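Local coordinates for putative tetR family transcriptional regulator (Streptomyces coelicolor A3, PDB 2Q24), which probably binds DNA through an N-terminal helix-turn-helix domain and regulates transcription as a dimeric member of the TetR family, at residues B[75-78]-B[79-83]; B[139-143]-B[144-148]. One frame throughout, in Å; residues are numbered along the deposited sequence.

Interaction 1 (B[75-78]-B[79-83]); sequences DSVP and GLLAE
V77 and L81 carry the tightly packed side of this short helix. Their side chains lie side by side and point the same way, one turn apart. The branch CG1 of V77 meets CD1 of L81 at 3.6 Å. V77 CG1 is placed there by a first torsion of 169°, which turns this methyl anti to the backbone N. V77 is buried, and packs on W93 of helix 86-106 and on A132 and L136 of helix 125-142. L81, partly exposed, packs on P86, A89, L136 and A139. Most of residues 75-83 belong to the short helix 77-83, which follows the long helix 58-75 in this all-helical TetR-type chain. Three backbone bonds of the i to i+4 kind join its turns. L80 N reaches S76 O at 3.0 Å. L81 N reaches V77 O at 2.9 Å. A82 N reaches P78 O, also at 2.9 Å. The last is more bent, with an N-H...O angle of 140°. P78 sits in the first turn, where its lack of an N-H costs no helical bond. It also packs against S131 of the second subunit. The side with G79 and L80 is more open to solvent. L80 is partly exposed, though its CG still lies close to S76 O, at 3.3 Å, and its CD1 is near S76 OG. That hydroxyl is itself turned back to hydrogen-bond L73 O. G79 is exposed, and one water bridges its N to the carbonyl oxygen of D75, accepting from G79 N at 2.9 Å.

Interaction 2 (B[139-143]-B[144-148]); sequences AAAAA and GEIRS
A140 O accepts two backbone N-H groups where helix 125-142 ends in a Schellman motif. E145 N bonds to A140 O at 2.9 Å. I146 N adds a weak bond to the same oxygen at 3.3 Å. G144 turns the chain with a positive phi of 71°, and its N bonds to A141 O at 3.0 Å.

I146 folds back over the end of the helix. Its CB carries CG1 into the position between backbone N and carbonyl carbon (chi1 62°), which brings this branch against the last turn. CG1 meets A141 N at 3.4 Å and A140 CB at 3.6 Å. CD1 continues past the same alanine, 3.9 Å from A140 CB. The other branch, CG2, only grazes that methyl. The side chain is buried and also touches L186. With CG1 and CD1 gone from beside A140 CB and A141 N, as in an alanine here, a gap is likely to open between the last helical turn and the loop.

E145 leaves in a different direction. Its side chain touches P85 and P86, and its OE1 accepts from A87 N. The I146 carbonyl also faces the helix: A141 CA makes a CA-H...O contact with I146 O at 3.6 Å. A water donates to both A141 O and I146 O, 2.6 Å from the latter.

How the interactions relate
Both interactions are local, and interaction 1 comes earlier in the chain. Interaction 1 lies mostly within the short helix 77-83 at the surface, with V77 buried. Interaction 2 is partly buried and ends helix 125-142, farther from the centre of the chain. They meet directly: L81 CD2 packs on A139 CB at 3.8 Å. Both also lean on P86 at the start of helix 86-106. Their chemistry differs. Residues 75-83 use regular helical bonds and a pair of branched apolar side chains, and touch the second subunit. In residues 139-148 one branched side chain, I146, covers alanines beside a Schellman motif with converging N-H groups, and no other chain of the assembly reaches them.

Interaction 1 (B[75-78]-B[79-83])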
ATOM      1  N   ASP B  75       0.835   6.098  -4.274  1.00 23.89           N
ATOM      2  CA  ASP B  75      -0.015   6.131  -5.445  1.00 24.60           C
ATOM      3  C   ASP B  75       0.281   7.394  -6.280  1.00 22.97           C
ATOM      4  O   ASP B  75      -0.302   7.554  -7.328  1.00 24.87           O
ATOM      5  CB  ASP B  75      -1.470   6.123  -4.971  1.00 25.12           C
ATOM      6  CG  ASP B  75      -1.924   4.734  -4.421  1.00 26.19           C
ATOM      7  OD1 ASP B  75      -1.215   3.760  -4.575  1.00 28.88           O
ATOM      8  OD2 ASP B  75      -2.993   4.684  -3.798  1.00 29.72           O
ATOM      9  N   SER B  76       1.120   8.291  -5.761  1.00 22.53           N
ATOM     10  CA  SER B  76       1.531   9.457  -6.519  1.00 22.95           C
ATOM     11  C   SER B  76       2.542   9.073  -7.618  1.00 21.86           C
ATOM     12  O   SER B  76       2.761   9.872  -8.543  1.00 23.20           O
ATOM     13  CB  SER B  76       2.179  10.539  -5.581  1.00 22.97           C
ATOM     14  OG  SER B  76       3.394  10.069  -5.026  1.00 25.35           O
ATOM     15  N   VAL B  77       3.135   7.866  -7.549  1.00 22.49           N
ATOM     16  CA  VAL B  77       4.265   7.547  -8.448  1.00 22.95           C
ATOM     17  C   VAL B  77       3.918   7.526  -9.945  1.00 23.80           C
ATOM     18  O   VAL B  77       4.620   8.167 -10.739  1.00 21.74           O
ATOM     19  CB  VAL B  77       5.001   6.258  -8.046  1.00 24.03           C
ATOM     20  CG1 VAL B  77       5.979   5.830  -9.156  1.00 25.80           C
ATOM     21  CG2 VAL B  77       5.737   6.494  -6.666  1.00 25.60           C
ATOM     22  N   PRO B  78       2.833   6.810 -10.338  1.00 23.59           N
ATOM     23  CA  PRO B  78       2.516   6.831 -11.774  1.00 23.52           C
ATOM     24  C   PRO B  78       2.280   8.254 -12.343  1.00 23.08           C
ATOM     25  O   PRO B  78       2.776   8.577 -13.428  1.00 24.29           O
ATOM     26  CB  PRO B  78       1.259   5.927 -11.886  1.00 24.28           C
ATOM     27  CG  PRO B  78       1.311   5.031 -10.668  1.00 25.39           C
ATOM     28  CD  PRO B  78       1.929   5.913  -9.586  1.00 24.33           C
ATOM     29  N   GLY B  79       1.513   9.063 -11.627  1.00 23.55           N
ATOM     30  CA  GLY B  79       1.238  10.410 -12.064  1.00 23.78           C
ATOM     31  C   GLY B  79       2.484  11.251 -12.158  1.00 23.96           C
ATOM     32  O   GLY B  79       2.640  12.034 -13.123  1.00 23.88           O
ATOM     33  N   LEU B  80       3.379  11.122 -11.164  1.00 22.43           N
ATOM     34  CA  LEU B  80       4.635  11.898 -11.219  1.00 22.82           C
ATOM     35  C   LEU B  80       5.518  11.483 -12.411  1.00 23.20           C
ATOM     36  O   LEU B  80       6.088  12.326 -13.133  1.00 23.52           O
ATOM     37  CB  LEU B  80       5.378  11.783  -9.896  1.00 22.53           C
ATOM     38  CG  LEU B  80       4.741  12.524  -8.712  1.00 22.03           C
ATOM     39  CD1 LEU B  80       5.497  12.104  -7.406  1.00 24.24           C
ATOM     40  CD2 LEU B  80       4.873  14.118  -8.890  1.00 26.68           C
ATOM     41  N   LEU B  81       5.577  10.176 -12.663  1.00 23.11           N
ATOM     42  CA  LEU B  81       6.342   9.677 -13.818  1.00 24.38           C
ATOM     43  C   LEU B  81       5.738  10.043 -15.158  1.00 25.51           C
ATOM     44  O   LEU B  81       6.458  10.169 -16.171  1.00 25.67           O
ATOM     45  CB  LEU B  81       6.570   8.171 -13.727  1.00 23.04           C
ATOM     46  CG  LEU B  81       7.598   7.733 -12.670  1.00 24.09           C
ATOM     47  CD1 LEU B  81       7.351   6.234 -12.473  1.00 25.80           C
ATOM     48  CD2 LEU B  81       9.077   8.025 -13.075  1.00 23.96           C
ATOM     49  N   ALA B  82       4.430  10.270 -15.163  1.00 25.87           N
ATOM     50  CA  ALA B  82       3.750  10.764 -16.355  1.00 27.70           C
ATOM     51  C   ALA B  82       4.052  12.238 -16.648  1.00 27.91           C
ATOM     52  O   ALA B  82       4.043  12.646 -17.804  1.00 28.72           O
ATOM     53  CB  ALA B  82       2.256  10.567 -16.212  1.00 27.33           C
ATOM     54  N   GLU B  83       4.335  13.046 -15.628  1.00 26.94           N
ATOM     55  CA  GLU B  83       4.496  14.497 -15.821  1.00 27.96           C
ATOM     56  C   GLU B  83       5.923  15.004 -15.822  1.00 28.30           C
ATOM     57  O   GLU B  83       6.169  16.137 -16.249  1.00 29.32           O
ATOM     58  CB  GLU B  83       3.809  15.290 -14.708  1.00 28.55           C
ATOM     59  CG  GLU B  83       2.302  15.119 -14.614  1.00 31.90           C
ATOM     60  CD  GLU B  83       1.566  15.463 -15.900  1.00 35.18           C
ATOM     61  OE1 GLU B  83       2.039  16.366 -16.671  1.00 29.87           O
ATOM     62  OE2 GLU B  83       0.521  14.792 -16.147  1.00 37.06           O
TER
HETATM   63  O   HOH W   1      -0.496   9.046  -9.579  1.00 19.29           O

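Interaction 2 (B[139-143]-B[144-148])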
ATOM      1  N   ALA B 139      12.885   3.552 -13.163  1.00 22.98           N
ATOM      2  CA  ALA B 139      12.639   4.411 -14.368  1.00 23.75           C
ATOM      3  C   ALA B 139      13.813   5.370 -14.587  1.00 23.88           C
ATOM      4  O   ALA B 139      14.245   5.606 -15.724  1.00 24.11           O
ATOM      5  CB  ALA B 139      11.343   5.204 -14.229  1.00 23.55           C
ATOM      6  N   ALA B 140      14.311   5.969 -13.510  1.00 23.19           N
ATOM      7  CA  ALA B 140      15.398   6.967 -13.659  1.00 24.65           C
ATOM      8  C   ALA B 140      16.696   6.275 -14.123  1.00 25.39           C
ATOM      9  O   ALA B 140      17.450   6.850 -14.916  1.00 25.29           O
ATOM     10  CB  ALA B 140      15.593   7.775 -12.331  1.00 25.07           C
ATOM     11  N   ALA B 141      16.947   5.040 -13.653  1.00 23.69           N
ATOM     12  CA  ALA B 141      18.154   4.302 -14.118  1.00 24.96           C
ATOM     13  C   ALA B 141      18.006   3.865 -15.568  1.00 24.91           C
ATOM     14  O   ALA B 141      18.967   3.943 -16.357  1.00 25.79           O
ATOM     15  CB  ALA B 141      18.452   3.072 -13.225  1.00 24.91           C
ATOM     16  N   ALA B 142      16.789   3.459 -15.944  1.00 24.85           N
ATOM     17  CA  ALA B 142      16.572   3.025 -17.327  1.00 26.74           C
ATOM     18  C   ALA B 142      16.823   4.176 -18.305  1.00 26.74           C
ATOM     19  O   ALA B 142      17.320   3.976 -19.444  1.00 27.87           O
ATOM     20  CB  ALA B 142      15.130   2.474 -17.489  1.00 25.47           C
ATOM     21  N   ALA B 143      16.519   5.395 -17.850  1.00 26.24           N
ATOM     22  CA  ALA B 143      16.674   6.571 -18.679  1.00 26.28           C
ATOM     23  C   ALA B 143      18.099   7.134 -18.648  1.00 26.48           C
ATOM     24  O   ALA B 143      18.396   8.134 -19.297  1.00 26.89           O
ATOM     25  CB  ALA B 143      15.638   7.659 -18.275  1.00 26.55           C
ATOM     26  N   GLY B 144      18.977   6.470 -17.907  1.00 25.58           N
ATOM     27  CA  GLY B 144      20.345   6.904 -17.719  1.00 26.59           C
ATOM     28  C   GLY B 144      20.509   8.137 -16.852  1.00 26.49           C
ATOM     29  O   GLY B 144      21.582   8.738 -16.860  1.00 27.15           O
ATOM     30  N   GLU B 145      19.468   8.515 -16.095  1.00 26.03           N
ATOM     31  CA  GLU B 145      19.502   9.776 -15.357  1.00 25.88           C
ATOM     32  C   GLU B 145      20.064   9.603 -13.960  1.00 26.28           C
ATOM     33  O   GLU B 145      20.402  10.601 -13.308  1.00 27.33           O
ATOM     34  CB  GLU B 145      18.078  10.383 -15.281  1.00 26.14           C
ATOM     35  CG  GLU B 145      17.636  10.927 -16.650  1.00 28.75           C
ATOM     36  CD  GLU B 145      16.210  11.509 -16.658  1.00 30.84           C
ATOM     37  OE1 GLU B 145      15.583  11.625 -15.577  1.00 31.04           O
ATOM     38  OE2 GLU B 145      15.725  11.823 -17.761  1.00 34.10           O
ATOM     39  N   ILE B 146      20.051   8.359 -13.475  1.00 25.23           N
ATOM     40  CA  ILE B 146      20.740   7.995 -12.241  1.00 24.12           C
ATOM     41  C   ILE B 146      21.530   6.722 -12.460  1.00 25.25           C
ATOM     42  O   ILE B 146      21.273   5.938 -13.419  1.00 23.42           O
ATOM     43  CB  ILE B 146      19.794   7.793 -10.999  1.00 24.51           C
ATOM     44  CG1 ILE B 146      18.799   6.655 -11.234  1.00 23.45           C
ATOM     45  CG2 ILE B 146      19.128   9.132 -10.596  1.00 24.49           C
ATOM     46  CD1 ILE B 146      18.140   6.138  -9.900  1.00 23.01           C
ATOM     47  N   ARG B 147      22.487   6.489 -11.571  1.00 26.10           N
ATOM     48  CA  ARG B 147      23.175   5.200 -11.500  1.00 27.30           C
ATOM     49  C   ARG B 147      22.172   4.095 -11.230  1.00 28.87           C
ATOM     50  O   ARG B 147      21.069   4.320 -10.702  1.00 27.74           O
ATOM     51  CB  ARG B 147      24.241   5.213 -10.389  1.00 27.18           C
ATOM     52  CG  ARG B 147      23.635   5.502  -9.028  1.00 27.13           C
ATOM     53  CD  ARG B 147      24.686   6.033  -8.029  1.00 26.05           C
ATOM     54  NE  ARG B 147      25.699   4.987  -7.738  1.00 26.85           N
ATOM     55  CZ  ARG B 147      26.678   5.149  -6.858  1.00 27.87           C
ATOM     56  NH1 ARG B 147      26.824   6.321  -6.202  1.00 27.51           N
ATOM     57  NH2 ARG B 147      27.526   4.136  -6.643  1.00 25.64           N
ATOM     58  N   SER B 148      22.559   2.878 -11.583  1.00 29.27           N
ATOM     59  CA  SER B 148      21.626   1.751 -11.455  0.50 30.09           C
ATOM     60  C   SER B 148      22.006   0.794 -10.312  1.00 31.09           C
ATOM     61  O   SER B 148      21.331  -0.237 -10.100  1.00 32.18           O
ATOM     62  CB  SER B 148      21.582   0.956 -12.766  0.50 30.67           C
ATOM     63  OG  SER B 148      22.871   0.449 -13.028  0.50 29.49           O
TER
HETATM   64  O   HOH W   2      21.928   4.259 -15.247  1.00 35.12           O